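Side-chain contacts in pyrroline carboxylate reductase (Plasmodium falciparum, PDB 2RCY), which probably reduces pyrroline-5-carboxylate to proline, the last step of proline synthesis, and binds NADP: residues Leu193-Asn196 and Leu197-Thr201; Ser212-Val216 and Gln217-Asp221. One frame throughout, in Å; residues are numbered along the deposited sequence. Where two conformers were deposited one is given.

Contact 1 and contact 2 show how a helix interior and the loop leading into the next helix are organised by residues close in sequence. The first lies inside helix 191-211; the second begins where that helix has ended and turns into helix 216-223. Their centres are 22 Å apart and their nearest atoms about 11 Å, so they do not touch, yet both lie within the dimerisation region and both pack against the same second subunit. Contact 1 keeps away from the cofactor, the side chain of Leu197 being about 12 Å from a bound NADP. Contact 2 is closer to that site: the side chain of Gln214 comes about 3 Å from that of Asn222, an NADP-binding residue.

Contact 1 (Leu193-Asn196 and Leu197-Thr201); sequences LSKN and LVLQT
Leu193 and Leu197, one turn apart, meet through single methyl branches, CD1 against CD1 at 3.8 Å, their side chains set obliquely to each other. Leu193 has CG anti to its nitrogen (chi1 176°), which sends the branch along the helix toward Leu197. On another face Lys195 and Leu199 run side by side in the same direction, and the aliphatic CG of the lysine lies 3.8 Å from CD1 of Leu199. Val198 meets backbone instead: its CG2, beside its own nitrogen, comes 3.1 Å from Ser194 O, a tight approach.

The backbone sets these spacings. Leu197 N donates to Leu193 O at 2.9 Å in a nearly straight bond (171°), and the amides of Val198, Leu199 and Gln200 repeat the step to Ser194, Lys195 and Asn196. Ser194 OG is hydrogen-bonded to Ser190 O, one turn earlier.

Beyond this shell, Ser194, Lys195 and Val198 lean on helix 169-186, while Leu193 and Leu197 pack on Ile154 and His152 of the second subunit. The pattern is that of an i to i+4 alpha-helical turn, here in helix 191-211 of the dimerisation region, with different faces given to its own chain and to the partner subunit.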
loop_
_atom_site.group_PDB
_atom_site.type_symbol
_atom_site.label_atom_id
_atom_site.label_comp_id
_atom_site.label_asym_id
_atom_site.label_seq_id
_atom_site.Cartn_x
_atom_site.Cartn_y
_atom_site.Cartn_z
ATOM N N LEU A 193 -30.710 -18.236 -0.542
ATOM C CA LEU A 193 -31.095 -17.303 -1.600
ATOM C C LEU A 193 -29.879 -16.719 -2.317
ATOM O O LEU A 193 -29.860 -16.646 -3.546
ATOM C CB LEU A 193 -31.980 -16.181 -1.044
ATOM C CG LEU A 193 -32.404 -15.055 -1.993
ATOM C CD1 LEU A 193 -33.428 -15.534 -3.017
ATOM C CD2 LEU A 193 -32.946 -13.884 -1.200
ATOM N N SER A 194 -28.875 -16.308 -1.541
ATOM C CA SER A 194 -27.630 -15.773 -2.092
ATOM C C SER A 194 -27.006 -16.745 -3.082
ATOM O O SER A 194 -26.610 -16.346 -4.174
ATOM C CB SER A 194 -26.635 -15.439 -0.978
ATOM O OG SER A 194 -27.092 -14.350 -0.197
ATOM N N LYS A 195 -26.941 -18.019 -2.693
ATOM C CA LYS A 195 -26.421 -19.085 -3.550
ATOM C C LYS A 195 -27.218 -19.222 -4.851
ATOM O O LYS A 195 -26.631 -19.305 -5.929
ATOM C CB LYS A 195 -26.375 -20.417 -2.790
ATOM C CG LYS A 195 -25.756 -21.573 -3.575
ATOM C CD LYS A 195 -25.504 -22.802 -2.705
ATOM C CE LYS A 195 -26.788 -23.567 -2.409
ATOM N NZ LYS A 195 -26.521 -24.789 -1.595
ATOM N N ASN A 196 -28.547 -19.233 -4.744
ATOM C CA ASN A 196 -29.424 -19.309 -5.917
ATOM C C ASN A 196 -29.206 -18.148 -6.882
ATOM O O ASN A 196 -29.065 -18.352 -8.090
ATOM C CB ASN A 196 -30.896 -19.361 -5.499
ATOM C CG ASN A 196 -31.254 -20.635 -4.759
ATOM O OD1 ASN A 196 -30.708 -21.705 -5.033
ATOM N ND2 ASN A 196 -32.188 -20.526 -3.819
ATOM N N LEU A 197 -29.177 -16.935 -6.336
ATOM C CA LEU A 197 -28.954 -15.723 -7.121
ATOM C C LEU A 197 -27.569 -15.674 -7.763
ATOM O O LEU A 197 -27.425 -15.174 -8.872
ATOM C CB LEU A 197 -29.184 -14.478 -6.260
ATOM C CG LEU A 197 -30.498 -13.702 -6.414
ATOM C CD1 LEU A 197 -31.731 -14.582 -6.274
ATOM C CD2 LEU A 197 -30.541 -12.557 -5.415
ATOM N N VAL A 198 -26.562 -16.193 -7.063
ATOM C CA VAL A 198 -25.191 -16.232 -7.577
ATOM C C VAL A 198 -25.058 -17.238 -8.723
ATOM O O VAL A 198 -24.589 -16.889 -9.809
ATOM C CB VAL A 198 -24.157 -16.526 -6.447
ATOM C CG1 VAL A 198 -22.795 -16.913 -7.019
ATOM C CG2 VAL A 198 -24.020 -15.323 -5.533
ATOM N N LEU A 199 -25.492 -18.475 -8.480
ATOM C CA LEU A 199 -25.382 -19.549 -9.465
ATOM C C LEU A 199 -26.156 -19.262 -10.753
ATOM O O LEU A 199 -25.687 -19.592 -11.844
ATOM C CB LEU A 199 -25.826 -20.888 -8.863
ATOM C CG LEU A 199 -25.020 -21.478 -7.700
ATOM C CD1 LEU A 199 -25.667 -22.762 -7.217
ATOM C CD2 LEU A 199 -23.560 -21.717 -8.070
ATOM N N GLN A 200 -27.328 -18.643 -10.618
ATOM C CA GLN A 200 -28.158 -18.287 -11.768
ATOM C C GLN A 200 -27.594 -17.089 -12.534
ATOM O O GLN A 200 -27.757 -16.989 -13.751
ATOM C CB GLN A 200 -29.608 -18.033 -11.326
ATOM C CG GLN A 200 -30.617 -17.796 -12.461
ATOM C CD GLN A 200 -30.586 -18.866 -13.546
ATOM O OE1 GLN A 200 -30.338 -20.044 -13.279
ATOM N NE2 GLN A 200 -30.847 -18.454 -14.782
ATOM N N THR A 201 -26.926 -16.191 -11.812
ATOM C CA THR A 201 -26.275 -15.031 -12.419
ATOM C C THR A 201 -25.056 -15.451 -13.244
ATOM O O THR A 201 -24.817 -14.911 -14.325
ATOM C CB THR A 201 -25.877 -13.984 -11.354
ATOM O OG1 THR A 201 -27.051 -13.534 -10.668
ATOM C CG2 THR A 201 -25.199 -12.788 -11.988
#

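Contact 2 (Ser212-Val216 and Gln217-Asp221); sequences SDQPV and QQLKD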
loop_
_atom_site.group_PDB
_atom_site.type_symbol
_atom_site.label_atom_id
_atom_site.label_comp_id
_atom_site.label_asym_id
_atom_site.label_seq_id
_atom_site.Cartn_x
_atom_site.Cartn_y
_atom_site.Cartn_z
ATOM N N SER A 212 -23.674 -14.970 -27.768
ATOM C CA SER A 212 -23.554 -13.631 -28.347
ATOM C C SER A 212 -22.367 -13.505 -29.295
ATOM O O SER A 212 -21.334 -14.154 -29.107
ATOM C CB SER A 212 -23.462 -12.567 -27.250
ATOM O OG SER A 212 -23.278 -11.274 -27.801
ATOM N N ASP A 213 -22.543 -12.666 -30.313
ATOM C CA ASP A 213 -21.491 -12.344 -31.275
ATOM C C ASP A 213 -20.577 -11.252 -30.724
ATOM O O ASP A 213 -19.465 -11.044 -31.217
ATOM C CB ASP A 213 -22.104 -11.902 -32.611
ATOM C CG ASP A 213 -23.038 -10.704 -32.469
ATOM O OD1 ASP A 213 -23.958 -10.746 -31.621
ATOM O OD2 ASP A 213 -22.858 -9.721 -33.220
ATOM N N GLN A 214 -21.066 -10.552 -29.703
ATOM C CA GLN A 214 -20.315 -9.504 -29.018
ATOM C C GLN A 214 -19.259 -10.127 -28.099
ATOM O O GLN A 214 -19.504 -11.181 -27.504
ATOM C CB GLN A 214 -21.262 -8.621 -28.193
ATOM C CG GLN A 214 -22.364 -7.935 -28.995
ATOM C CD GLN A 214 -23.377 -7.206 -28.119
ATOM O OE1 GLN A 214 -23.660 -7.617 -26.991
ATOM N NE2 GLN A 214 -23.933 -6.119 -28.642
ATOM N N PRO A 215 -18.079 -9.484 -27.985
ATOM C CA PRO A 215 -17.055 -9.942 -27.040
ATOM C C PRO A 215 -17.464 -9.727 -25.579
ATOM O O PRO A 215 -18.395 -8.963 -25.304
ATOM C CB PRO A 215 -15.842 -9.075 -27.392
ATOM C CG PRO A 215 -16.414 -7.853 -28.005
ATOM C CD PRO A 215 -17.632 -8.304 -28.749
ATOM N N VAL A 216 -16.769 -10.400 -24.661
ATOM C CA VAL A 216 -17.059 -10.325 -23.218
ATOM C C VAL A 216 -17.100 -8.904 -22.657
ATOM O O VAL A 216 -17.920 -8.602 -21.791
ATOM C CB VAL A 216 -16.061 -11.158 -22.361
ATOM C CG1 VAL A 216 -16.407 -12.625 -22.409
ATOM C CG2 VAL A 216 -14.613 -10.926 -22.794
ATOM N N GLN A 217 -16.211 -8.047 -23.153
ATOM C CA GLN A 217 -16.084 -6.681 -22.654
ATOM C C GLN A 217 -17.259 -5.805 -23.080
ATOM O O GLN A 217 -17.671 -4.910 -22.337
ATOM C CB GLN A 217 -14.764 -6.053 -23.105
ATOM C CG GLN A 217 -13.519 -6.882 -22.801
ATOM C CD GLN A 217 -13.061 -7.726 -23.981
ATOM O OE1 GLN A 217 -13.874 -8.244 -24.750
ATOM N NE2 GLN A 217 -11.746 -7.867 -24.128
ATOM N N GLN A 218 -17.787 -6.061 -24.277
ATOM C CA GLN A 218 -18.971 -5.357 -24.765
ATOM C C GLN A 218 -20.212 -5.802 -24.000
ATOM O O GLN A 218 -21.087 -4.988 -23.705
ATOM C CB GLN A 218 -19.170 -5.576 -26.264
ATOM C CG GLN A 218 -20.117 -4.563 -26.897
ATOM C CD GLN A 218 -20.453 -4.872 -28.341
ATOM O OE1 GLN A 218 -21.583 -4.658 -28.779
ATOM N NE2 GLN A 218 -19.476 -5.373 -29.089
ATOM N N LEU A 219 -20.275 -7.093 -23.682
ATOM C CA LEU A 219 -21.354 -7.643 -22.871
ATOM C C LEU A 219 -21.335 -7.036 -21.471
ATOM O O LEU A 219 -22.387 -6.809 -20.869
ATOM C CB LEU A 219 -21.254 -9.172 -22.795
ATOM C CG LEU A 219 -21.451 -9.977 -24.085
ATOM C CD1 LEU A 219 -21.037 -11.423 -23.881
ATOM C CD2 LEU A 219 -22.888 -9.903 -24.585
ATOM N N LYS A 220 -20.128 -6.775 -20.972
ATOM C CA LYS A 220 -19.916 -6.106 -19.691
ATOM C C LYS A 220 -20.361 -4.646 -19.760
ATOM O O LYS A 220 -20.980 -4.136 -18.823
ATOM C CB LYS A 220 -18.438 -6.178 -19.308
ATOM C CG LYS A 220 -18.121 -5.738 -17.882
ATOM C CD LYS A 220 -16.952 -4.756 -17.849
ATOM C CE LYS A 220 -15.721 -5.297 -18.548
ATOM N NZ LYS A 220 -14.669 -4.263 -18.681
ATOM N N ASP A 221 -20.037 -3.987 -20.873
ATOM C CA ASP A 221 -20.408 -2.591 -21.108
ATOM C C ASP A 221 -21.920 -2.392 -21.132
ATOM O O ASP A 221 -22.426 -1.405 -20.592
ATOM C CB ASP A 221 -19.795 -2.084 -22.418
ATOM C CG ASP A 221 -18.313 -1.754 -22.295
ATOM O OD1 ASP A 221 -17.727 -1.945 -21.207
ATOM O OD2 ASP A 221 -17.730 -1.296 -23.298
#
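Pro215 O receives the amide of Leu219 at 3.1 Å, with an N-H...O angle of 161°, and so closes the first turn of helix 216-223. The same oxygen takes a second, weak and strongly bent bond from Gln218 N. One residue on, Val216 O accepts from Lys220 N at 3.0 Å. Just upstream, Ser212 OG accepts from Gln214 N at 3.0 Å; the hydroxyl stands anti to its own nitrogen (chi1 177°), which places it beside the carbonyl, where the amide two residues on can reach it.

Side chains then fold over this frame. The chain of Gln214 runs nearly perpendicular to that of Gln218, and their amide groups are twisted by 52°; Gln214 NE2 comes within 2.8 Å of Gln218 OE1, but the angle is too poor for a hydrogen bond. The CD2 methyl of Leu219 faces two oxygens on one side, Ser212 OG at 3.5 Å and Gln214 OE1 at 3.4 Å. Gln217 bends back so that OE1 lies against Pro215 CB and Val216 CG2, buried without a polar partner in the model, whereas its NE2 bonds to Asp221 of the third subunit.

Farther out, Val216 and Leu219 pack on Val209 of helix 191-211, and Leu219 also meets Tyr174 of the second subunit. An ST turn at Ser212 leading to a helix whose N-cap is Pro215 thus joins two consecutive helices of the dimerisation region at a subunit interface.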